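Local coordinates for protein putative surface-anchored fimbrial subunit (Corynebacterium diphtheriae, PDB 3HR6) that probably forms the shaft of the bacterial pilus as its major subunit, built of tandem Ig-like modules stabilized by isopeptide and disulfide bonds and binding calcium, at residues V167-A172 with K192-L197; G186-D191 with A282-E287; K212-T217 with G238-S243; V221-V226 with T230-Q235. All blocks are in the same frame, centred on the assembly; numbering follows the deposited sequence. Where two conformers were deposited one is given.

Contact 1: V167-A172 with K192-L197; sequences VKYRVA and KLPAEL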
# COMPACT_ATOMS: atom_id res chain seq x y z
N VAL A 167 -4.07 15.50 3.86
CA VAL A 167 -4.76 14.23 3.93
C VAL A 167 -4.19 13.46 5.09
O VAL A 167 -3.03 13.67 5.47
CB VAL A 167 -4.64 13.43 2.60
CG1 VAL A 167 -3.13 13.10 2.21
CG2 VAL A 167 -5.53 12.14 2.61
N LYS A 168 -4.98 12.56 5.63
CA LYS A 168 -4.52 11.61 6.63
C LYS A 168 -4.84 10.21 6.14
O LYS A 168 -5.90 9.97 5.58
CB LYS A 168 -5.21 11.87 7.95
CG LYS A 168 -4.84 10.92 9.09
CD LYS A 168 -5.31 11.51 10.40
CE LYS A 168 -5.25 10.56 11.51
NZ LYS A 168 -5.78 11.18 12.76
N TYR A 169 -3.89 9.30 6.29
CA TYR A 169 -4.10 7.90 5.99
C TYR A 169 -3.94 7.05 7.22
O TYR A 169 -3.18 7.37 8.11
CB TYR A 169 -3.14 7.42 4.93
CG TYR A 169 -3.35 8.00 3.59
CD1 TYR A 169 -4.54 7.80 2.90
CD2 TYR A 169 -2.38 8.75 2.99
CE1 TYR A 169 -4.73 8.36 1.61
CE2 TYR A 169 -2.54 9.28 1.73
CZ TYR A 169 -3.73 9.09 1.06
OH TYR A 169 -3.80 9.69 -0.17
N ARG A 170 -4.66 5.96 7.24
CA ARG A 170 -4.66 4.98 8.32
C ARG A 170 -4.52 3.62 7.67
O ARG A 170 -5.28 3.25 6.77
CB ARG A 170 -5.96 5.05 9.10
CG ARG A 170 -6.07 4.06 10.20
CD ARG A 170 -7.44 4.09 10.76
NE ARG A 170 -7.54 3.36 12.01
CZ ARG A 170 -7.83 2.07 12.13
NH1 ARG A 170 -8.06 1.31 11.06
NH2 ARG A 170 -7.90 1.53 13.37
N VAL A 171 -3.51 2.88 8.12
CA VAL A 171 -3.20 1.56 7.62
C VAL A 171 -3.25 0.57 8.78
O VAL A 171 -2.42 0.63 9.74
CB VAL A 171 -1.79 1.47 6.97
CG1 VAL A 171 -1.50 -0.01 6.50
CG2 VAL A 171 -1.67 2.44 5.82
N ALA A 172 -4.22 -0.32 8.74
CA ALA A 172 -4.44 -1.30 9.81
C ALA A 172 -4.00 -2.70 9.34
O ALA A 172 -4.59 -3.21 8.39
CB ALA A 172 -5.86 -1.32 10.19
N LYS A 192 4.43 3.95 -0.32
CA LYS A 192 5.03 4.85 -1.30
C LYS A 192 3.93 5.82 -1.65
O LYS A 192 2.99 5.48 -2.39
CB LYS A 192 5.55 4.11 -2.54
CG LYS A 192 6.33 4.96 -3.54
CD LYS A 192 6.85 3.99 -4.65
CE LYS A 192 7.78 4.61 -5.63
NZ LYS A 192 8.15 3.59 -6.63
N LEU A 193 4.00 6.99 -1.04
CA LEU A 193 2.96 7.97 -1.18
C LEU A 193 2.80 8.33 -2.66
O LEU A 193 3.78 8.39 -3.38
CB LEU A 193 3.28 9.23 -0.39
CG LEU A 193 3.04 9.23 1.15
CD1 LEU A 193 3.88 8.19 1.85
CD2 LEU A 193 3.32 10.60 1.73
N PRO A 194 1.56 8.65 -3.06
CA PRO A 194 1.44 9.19 -4.42
C PRO A 194 2.24 10.48 -4.61
O PRO A 194 2.47 11.23 -3.66
CB PRO A 194 -0.06 9.43 -4.58
CG PRO A 194 -0.60 9.57 -3.24
CD PRO A 194 0.32 8.76 -2.29
N ALA A 195 2.64 10.78 -5.84
CA ALA A 195 3.49 11.92 -6.10
C ALA A 195 2.89 13.26 -5.78
O ALA A 195 3.62 14.20 -5.59
CB ALA A 195 3.96 11.94 -7.55
N GLU A 196 1.57 13.36 -5.70
CA GLU A 196 0.92 14.59 -5.43
C GLU A 196 1.01 15.01 -3.94
O GLU A 196 0.55 16.10 -3.58
CB GLU A 196 -0.52 14.50 -5.88
CG GLU A 196 -0.62 14.25 -7.39
CD GLU A 196 -0.69 12.77 -7.81
OE1 GLU A 196 -0.68 11.90 -6.95
OE2 GLU A 196 -0.79 12.45 -9.04
N LEU A 197 1.54 14.13 -3.11
CA LEU A 197 1.72 14.44 -1.69
C LEU A 197 3.12 14.84 -1.35
O LEU A 197 4.11 14.25 -1.86
CB LEU A 197 1.35 13.24 -0.81
CG LEU A 197 -0.05 12.67 -1.06
CD1 LEU A 197 -0.39 11.55 -0.03
CD2 LEU A 197 -1.06 13.81 -0.90

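Contact 2: G186-D191 with A282-E287; sequences GFTVAD and AQWDPE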
# COMPACT_ATOMS: atom_id res chain seq x y z
N GLY A 186 10.94 -10.01 11.10
CA GLY A 186 10.89 -8.56 11.08
C GLY A 186 9.48 -8.19 10.73
O GLY A 186 8.66 -9.08 10.50
N PHE A 187 9.17 -6.90 10.67
CA PHE A 187 7.81 -6.50 10.39
C PHE A 187 7.86 -5.06 9.93
O PHE A 187 8.15 -4.16 10.71
CB PHE A 187 6.90 -6.68 11.62
CG PHE A 187 5.47 -6.98 11.26
CD1 PHE A 187 5.07 -8.26 10.97
CD2 PHE A 187 4.53 -5.98 11.20
CE1 PHE A 187 3.77 -8.55 10.68
CE2 PHE A 187 3.21 -6.29 10.85
CZ PHE A 187 2.85 -7.55 10.59
N THR A 188 7.69 -4.88 8.63
CA THR A 188 7.79 -3.57 8.04
C THR A 188 6.47 -3.19 7.38
O THR A 188 5.87 -4.00 6.69
CB THR A 188 8.92 -3.54 6.99
OG1 THR A 188 10.18 -3.77 7.64
CG2 THR A 188 8.98 -2.19 6.26
N VAL A 189 5.99 -1.98 7.61
CA VAL A 189 4.84 -1.44 6.88
C VAL A 189 5.39 -0.25 6.10
O VAL A 189 5.95 0.66 6.69
CB VAL A 189 3.67 -1.02 7.78
CG1 VAL A 189 2.51 -0.36 6.91
CG2 VAL A 189 3.16 -2.23 8.58
N ALA A 190 5.29 -0.30 4.75
CA ALA A 190 5.81 0.76 3.91
C ALA A 190 4.74 1.29 3.01
O ALA A 190 3.83 0.56 2.60
CB ALA A 190 6.97 0.27 3.02
N ASP A 191 4.86 2.57 2.72
CA ASP A 191 3.83 3.24 1.91
C ASP A 191 4.52 4.19 0.99
O ASP A 191 5.19 5.12 1.46
CB ASP A 191 2.83 3.95 2.84
CG ASP A 191 1.61 4.50 2.11
OD1 ASP A 191 1.78 4.98 0.95
OD2 ASP A 191 0.53 4.42 2.68
N ALA A 282 18.36 -2.65 3.10
CA ALA A 282 18.31 -1.60 2.07
C ALA A 282 16.96 -0.91 2.13
O ALA A 282 16.00 -1.48 2.63
CB ALA A 282 18.54 -2.18 0.68
N GLN A 283 16.90 0.31 1.62
CA GLN A 283 15.65 1.04 1.65
C GLN A 283 14.72 0.37 0.64
O GLN A 283 15.01 0.33 -0.56
CB GLN A 283 15.89 2.52 1.40
CG GLN A 283 16.47 3.15 2.67
CD GLN A 283 16.70 4.61 2.57
OE1 GLN A 283 17.04 5.12 1.50
NE2 GLN A 283 16.57 5.31 3.70
N TRP A 284 13.66 -0.22 1.15
CA TRP A 284 12.77 -1.08 0.35
C TRP A 284 11.69 -0.24 -0.33
O TRP A 284 11.02 0.57 0.31
CB TRP A 284 12.14 -2.11 1.26
CG TRP A 284 11.15 -3.02 0.65
CD1 TRP A 284 11.34 -3.84 -0.42
CD2 TRP A 284 9.83 -3.28 1.14
NE1 TRP A 284 10.20 -4.57 -0.65
CE2 TRP A 284 9.25 -4.24 0.28
CE3 TRP A 284 9.06 -2.77 2.18
CZ2 TRP A 284 7.95 -4.70 0.47
CZ3 TRP A 284 7.79 -3.23 2.38
CH2 TRP A 284 7.22 -4.18 1.52
N ASP A 285 11.58 -0.42 -1.65
CA ASP A 285 10.48 0.14 -2.40
C ASP A 285 9.43 -0.97 -2.55
O ASP A 285 9.69 -1.96 -3.26
CB ASP A 285 10.94 0.60 -3.80
CG ASP A 285 9.78 1.21 -4.62
OD1 ASP A 285 8.62 1.12 -4.19
OD2 ASP A 285 10.05 1.81 -5.69
N PRO A 286 8.29 -0.85 -1.83
CA PRO A 286 7.28 -1.88 -1.86
C PRO A 286 6.62 -2.03 -3.23
O PRO A 286 5.96 -3.06 -3.47
CB PRO A 286 6.25 -1.41 -0.82
CG PRO A 286 6.43 0.05 -0.74
CD PRO A 286 7.85 0.33 -1.06
N GLU A 287 6.79 -1.04 -4.09
CA GLU A 287 6.22 -1.10 -5.44
C GLU A 287 7.34 -1.30 -6.48
O GLU A 287 7.25 -0.80 -7.60
CB GLU A 287 5.31 0.13 -5.70
CG GLU A 287 4.25 0.32 -4.55
CD GLU A 287 3.22 1.42 -4.79
OE1 GLU A 287 3.44 2.20 -5.75
OE2 GLU A 287 2.22 1.49 -4.03

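Contact 3: K212-T217 with G238-S243; sequences KPINST and GATLQS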
# COMPACT_ATOMS: atom_id res chain seq x y z
N LYS A 212 -2.23 0.13 21.67
CA LYS A 212 -1.23 0.66 22.58
C LYS A 212 -0.04 1.28 21.83
O LYS A 212 0.39 0.77 20.80
CB LYS A 212 -0.70 -0.42 23.50
CG LYS A 212 -1.69 -0.96 24.55
CD LYS A 212 -1.05 -2.12 25.28
CE LYS A 212 -2.00 -2.89 26.19
NZ LYS A 212 -1.24 -4.01 26.84
N PRO A 213 0.54 2.35 22.38
CA PRO A 213 1.75 2.89 21.78
C PRO A 213 2.89 1.87 21.93
O PRO A 213 2.86 1.02 22.82
CB PRO A 213 2.00 4.16 22.61
CG PRO A 213 1.50 3.79 23.97
CD PRO A 213 0.24 3.01 23.66
N ILE A 214 3.86 1.91 21.02
CA ILE A 214 4.97 0.96 21.03
C ILE A 214 6.27 1.60 21.56
O ILE A 214 6.49 2.79 21.36
CB ILE A 214 5.23 0.42 19.59
CG1 ILE A 214 3.96 -0.20 19.02
CG2 ILE A 214 6.36 -0.60 19.57
CD1 ILE A 214 4.16 -0.80 17.64
N ASN A 215 7.13 0.80 22.19
CA ASN A 215 8.45 1.28 22.62
C ASN A 215 9.10 1.96 21.42
O ASN A 215 9.44 1.28 20.44
CB ASN A 215 9.35 0.14 23.08
CG ASN A 215 9.12 -0.27 24.54
OD1 ASN A 215 8.60 0.50 25.36
ND2 ASN A 215 9.54 -1.49 24.86
N SER A 216 9.26 3.28 21.46
CA SER A 216 9.74 3.96 20.26
C SER A 216 11.16 3.48 19.88
O SER A 216 11.52 3.51 18.71
CB SER A 216 9.70 5.48 20.41
OG SER A 216 10.81 5.91 21.18
N THR A 217 11.94 2.99 20.84
CA THR A 217 13.26 2.42 20.51
C THR A 217 13.18 1.19 19.59
O THR A 217 14.12 0.91 18.85
CB THR A 217 14.13 2.11 21.78
OG1 THR A 217 13.62 0.97 22.50
CG2 THR A 217 14.17 3.32 22.70
N GLY A 238 13.77 -5.33 17.94
CA GLY A 238 14.01 -5.37 19.38
C GLY A 238 12.96 -6.16 20.15
O GLY A 238 12.43 -7.13 19.62
N ALA A 239 12.65 -5.73 21.37
CA ALA A 239 11.73 -6.46 22.27
C ALA A 239 10.37 -6.63 21.59
O ALA A 239 9.78 -7.71 21.61
CB ALA A 239 11.55 -5.72 23.60
N THR A 240 9.91 -5.55 20.98
CA THR A 240 8.63 -5.51 20.29
C THR A 240 8.51 -6.56 19.19
O THR A 240 7.45 -7.21 19.07
CB THR A 240 8.36 -4.09 19.71
OG1 THR A 240 8.37 -3.14 20.78
CG2 THR A 240 7.01 -4.00 19.04
N LEU A 241 9.55 -6.72 18.36
CA LEU A 241 9.52 -7.73 17.31
C LEU A 241 9.54 -9.11 17.92
O LEU A 241 8.80 -10.00 17.49
CB LEU A 241 10.67 -7.56 16.32
CG LEU A 241 10.80 -8.60 15.21
CD1 LEU A 241 9.63 -8.58 14.19
CD2 LEU A 241 12.14 -8.41 14.52
N GLN A 242 10.39 -9.28 18.95
CA GLN A 242 10.56 -10.56 19.65
C GLN A 242 9.26 -11.05 20.30
O GLN A 242 9.03 -12.25 20.38
CB GLN A 242 11.65 -10.48 20.73
CG GLN A 242 13.02 -11.03 20.31
CD GLN A 242 13.09 -12.55 20.32
OE1 GLN A 242 13.26 -13.16 19.27
NE2 GLN A 242 12.96 -13.16 21.50
N SER A 243 8.44 -10.11 20.79
CA SER A 243 7.18 -10.47 21.43
C SER A 243 5.96 -10.33 20.53
O SER A 243 4.84 -10.49 20.99
CB SER A 243 6.97 -9.70 22.72
OG SER A 243 6.81 -8.32 22.49

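Contact 4: V221-V226 with T230-Q235; sequences VQTYQV and TVLSVQ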
# COMPACT_ATOMS: atom_id res chain seq x y z
N VAL A 221 10.85 4.71 12.32
CA VAL A 221 10.02 5.42 11.37
C VAL A 221 10.98 6.17 10.46
O VAL A 221 11.77 6.96 10.92
CB VAL A 221 9.08 6.41 12.07
CG1 VAL A 221 8.19 7.09 11.06
CG2 VAL A 221 8.24 5.70 13.14
N GLN A 222 10.93 5.89 9.15
CA GLN A 222 11.85 6.50 8.20
C GLN A 222 11.08 6.94 6.96
O GLN A 222 10.05 6.37 6.63
CB GLN A 222 12.94 5.51 7.75
CG GLN A 222 13.77 4.86 8.86
CD GLN A 222 14.59 3.70 8.30
OE1 GLN A 222 14.04 2.65 7.92
NE2 GLN A 222 15.90 3.89 8.23
N THR A 223 11.57 7.97 6.30
CA THR A 223 11.12 8.31 4.94
C THR A 223 12.34 8.33 4.01
O THR A 223 13.46 8.63 4.40
CB THR A 223 10.39 9.66 4.87
OG1 THR A 223 11.27 10.71 5.25
CG2 THR A 223 9.13 9.66 5.76
N TYR A 224 12.11 7.96 2.76
CA TYR A 224 13.11 8.09 1.75
C TYR A 224 12.43 8.33 0.41
O TYR A 224 11.30 7.90 0.22
CB TYR A 224 14.03 6.85 1.68
CG TYR A 224 13.36 5.51 1.88
CD1 TYR A 224 12.93 4.74 0.79
CD2 TYR A 224 13.09 5.00 3.16
CE1 TYR A 224 12.31 3.54 0.96
CE2 TYR A 224 12.48 3.79 3.34
CZ TYR A 224 12.07 3.04 2.25
OH TYR A 224 11.45 1.86 2.43
N GLN A 225 13.15 9.02 -0.47
CA GLN A 225 12.65 9.37 -1.78
C GLN A 225 12.99 8.26 -2.74
O GLN A 225 14.12 7.80 -2.77
CB GLN A 225 13.27 10.67 -2.28
CG GLN A 225 12.83 11.90 -1.53
CD GLN A 225 11.33 12.02 -1.40
OE1 GLN A 225 10.62 12.43 -2.33
NE2 GLN A 225 10.82 11.64 -0.23
N VAL A 226 12.00 7.84 -3.51
CA VAL A 226 12.23 6.97 -4.66
C VAL A 226 11.63 7.72 -5.84
O VAL A 226 10.42 7.87 -5.92
CB VAL A 226 11.56 5.62 -4.55
CG1 VAL A 226 11.72 4.88 -5.88
CG2 VAL A 226 12.16 4.79 -3.41
N THR A 230 7.74 9.93 -2.03
CA THR A 230 8.21 9.59 -0.69
C THR A 230 7.66 8.25 -0.25
O THR A 230 6.46 8.01 -0.31
CB THR A 230 7.74 10.63 0.33
OG1 THR A 230 8.12 11.93 -0.10
CG2 THR A 230 8.41 10.36 1.70
N VAL A 231 8.54 7.36 0.21
CA VAL A 231 8.18 6.17 0.92
C VAL A 231 8.32 6.43 2.42
O VAL A 231 9.34 6.94 2.89
CB VAL A 231 9.11 5.00 0.58
CG1 VAL A 231 8.69 3.74 1.32
CG2 VAL A 231 9.17 4.76 -0.94
N LEU A 232 7.25 6.12 3.15
CA LEU A 232 7.23 6.11 4.60
C LEU A 232 7.34 4.66 5.02
O LEU A 232 6.64 3.81 4.52
CB LEU A 232 5.92 6.67 5.11
CG LEU A 232 5.63 6.52 6.62
CD1 LEU A 232 6.68 7.17 7.49
CD2 LEU A 232 4.25 7.05 6.94
N SER A 233 8.21 4.38 5.99
CA SER A 233 8.46 3.01 6.42
C SER A 233 8.47 2.95 7.92
O SER A 233 9.11 3.80 8.54
CB SER A 233 9.86 2.62 5.96
OG SER A 233 10.20 1.33 6.42
N VAL A 234 7.76 1.97 8.45
CA VAL A 234 7.67 1.69 9.90
C VAL A 234 8.13 0.27 10.09
O VAL A 234 7.57 -0.64 9.51
CB VAL A 234 6.27 1.84 10.42
CG1 VAL A 234 6.22 1.38 11.93
CG2 VAL A 234 5.78 3.30 10.23
N GLN A 235 9.12 0.10 10.96
CA GLN A 235 9.73 -1.19 11.11
C GLN A 235 9.78 -1.52 12.57
O GLN A 235 10.24 -0.70 13.36
CB GLN A 235 11.13 -1.07 10.57
CG GLN A 235 11.83 -2.32 10.30
CD GLN A 235 12.93 -2.12 9.26
OE1 GLN A 235 12.70 -2.18 8.02
NE2 GLN A 235 14.10 -1.87 9.75
O HOH W 1 11.68 2.10 8.89

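Contact 1: V167-A172 with K192-L197
Leu197 meets Val167 and Tyr169 with the two prongs of its isobutyl group, a small example of how a loop can be pinned to a β-sheet by one branched side chain. From CB the chain runs to CG, which lies beside the backbone N and opposite the carbonyl carbon (chi1 -54°), and there it forks. Leu197 CD1 reaches the rim of the Tyr169 ring, 3.6 Å from CE2 and in the plane of the ring, so the methyl abuts an edge and leaves the aromatic faces to other groups. The same Leu197 CD1 is 3.9 Å from CG1 of Val167. CD2, the second prong, bears on the same methyl, with Leu197 CD2 and Val167 CG1 3.8 Å apart. One face of the tyrosine ring is flanked from within its own strand by CG2 of Val167, whose CG1 touches the leucine. Pro194 adds a looser touch, its CG lying 4.4 Å from Tyr169 OH. A type I turn from Pro194 to Leu197, closed by the bond from Leu197 N to Pro194 O (3.1 Å), carries the proline and the leucine to the same strand. All four touching residues are buried. Strand 166-174 runs between strands 148-152 and 251-259, while Pro194 also rests on Leu269 and Asn271 of strand 268-276, so the inward side chains of the loop after strand 187-192 reach both sheets.

Contact 2: G186-D191 with A282-E287
Trp284 swings its indole toward Thr188 and Ala190 because CG stands opposite the backbone N (chi1 176°), and chi2 of 57° then turns the six-membered ring to the strand. On the other side, Thr188 has chi1 of -65°, which sends its methyl CG2 to the indole and leaves OG1 beside the backbone N, where it bonds to the carbonyl oxygen of Ser278. The meeting is wholly apolar. Ala190 CB lies 3.7 Å from Trp284 CZ3, approaching the ring obliquely, and CG2 of Thr188 comes in at a similar slant, 4.1 Å from CE3 of Trp284. A second group shares the alanine methyl: CG of Pro286 is 3.8 Å from Ala190 CB, so this one small side chain touches both an indole and a pyrrolidine ring. Pro286 CA lies over one face of the indole, toward its rim, and both residues turn to the strand. An Asx turn shapes the next residues of the loop, in which Glu287 N donates to Asp285 OD1 at 2.8 Å, meeting the carboxylate from above its plane. The indole nitrogen, NE1, is engaged by the carbonyl of Leu294. Thus an irregular segment, with no strand of its own, lays a Trp-Pro pair on the outer side of strand 187-192, whose other side, through Val189, packs on strands 166-174 and 251-259, as expected in the β-sandwich of an Ig-like module.

Contact 3: K212-T217 with G238-S243
Van der Waals contact comes first here, and it centres on Ile214 and Thr240. The branch methyl CG2 of Ile214 sits against the fork of Thr240, 3.5 Å from its OG1 and 3.5 Å from its CG2. It gets there because it stands opposite the backbone N of Ile214, while CG1 (chi1 -56°) turns aside beside that nitrogen; the two side chains cross at about a right angle. Asn215 makes a lighter approach, its CB 4.1 Å from Thr240 OG1. Ile214 is backed by Val207 and Leu209 of strand 206-209.

Polar interactions run alongside the joint; none joins the two segments. The hydroxyl of Thr240 is hydrogen-bonded to OD2 of Asp218, just past the first segment. Within helix 238-242, backbone bonds join Gln242 N to Gly238 O at 3.0 Å and Ser243 N to Ala239 O at 2.9 Å, and these close the turn that carries Thr240, whose CB points toward the loop.

In this mixed chemistry, the threonine presents both of its branches to one methyl while its oxygen keeps a carboxylate partner, which implies that a buried hydroxyl can be satisfied at the side of an apolar contact and still belong to it.

Contact 4: V221-V226 with T230-Q235
Tyr224 and Val231 face each other across a β-hairpin, strands 219-226 and 229-236, and form the centre of this contact. The two segments run antiparallel, at 155° between their directions. Val231 CB lies over one face of the tyrosine ring in a CH-pi contact, 4.0 Å from the ring centroid, and CE1 of Tyr224 comes within 3.5 Å of that same CB. The ring is laid across its neighbour by a chi1 of 39°, short of the usual +60°, with CG between the backbone N and the carbonyl carbon. Further along this face, Ser233 CB approaches the ring obliquely; at the hairpin end, CG2 of Val226 packs on CG2 of Val231. On the opposite face, Leu232 CD1 touches both Val221 CG1 and Thr223 CG2, 3.9 Å from each.

The next shell is the backbone. Two hydrogen-bonded pairs, Gln222 with Ser233 and Tyr224 with Val231, supply four bonds, among them Val231 N to Tyr224 O at 2.8 Å; CA-H...O contacts accompany them, such as Thr223 CA to Val231 O. A water links OE1 of Gln222 with Ser233 OG. Farther out, Tyr224 OH is hydrogen-bonded to the carbonyl oxygen of Trp284, which probably helps fix the ring from its far end, and strand 187-192 flanks the second strand of the hairpin. Near the turn, Gln225 bends at chi2 and folds back, so that its NE2 gives a nearly straight bond to Thr230 OG1, 2.7 Å long and within the plane of the amide.

From the N terminus, strand 166-174 opens contact 1, which closes at the loop after strand 187-192. Before it closes, that strand has opened contact 2, so the two cross; Lys192 and Asp285 form a salt bridge between them. Contact 3 opens next at 212-217, in series after contact 1, and encloses contact 4, a tight hairpin with three residues between its segments, before helix 238-242 closes it. Contact 2 closes last, at 282-287, with contacts 3 and 4 nested inside its long loop. Contact 4 adjoins strand 187-192, and contact 1 ties the loop after that strand to strand 166-174 of the five-stranded sheet. Contact 3 ties the short helix to the edge of the same sheet.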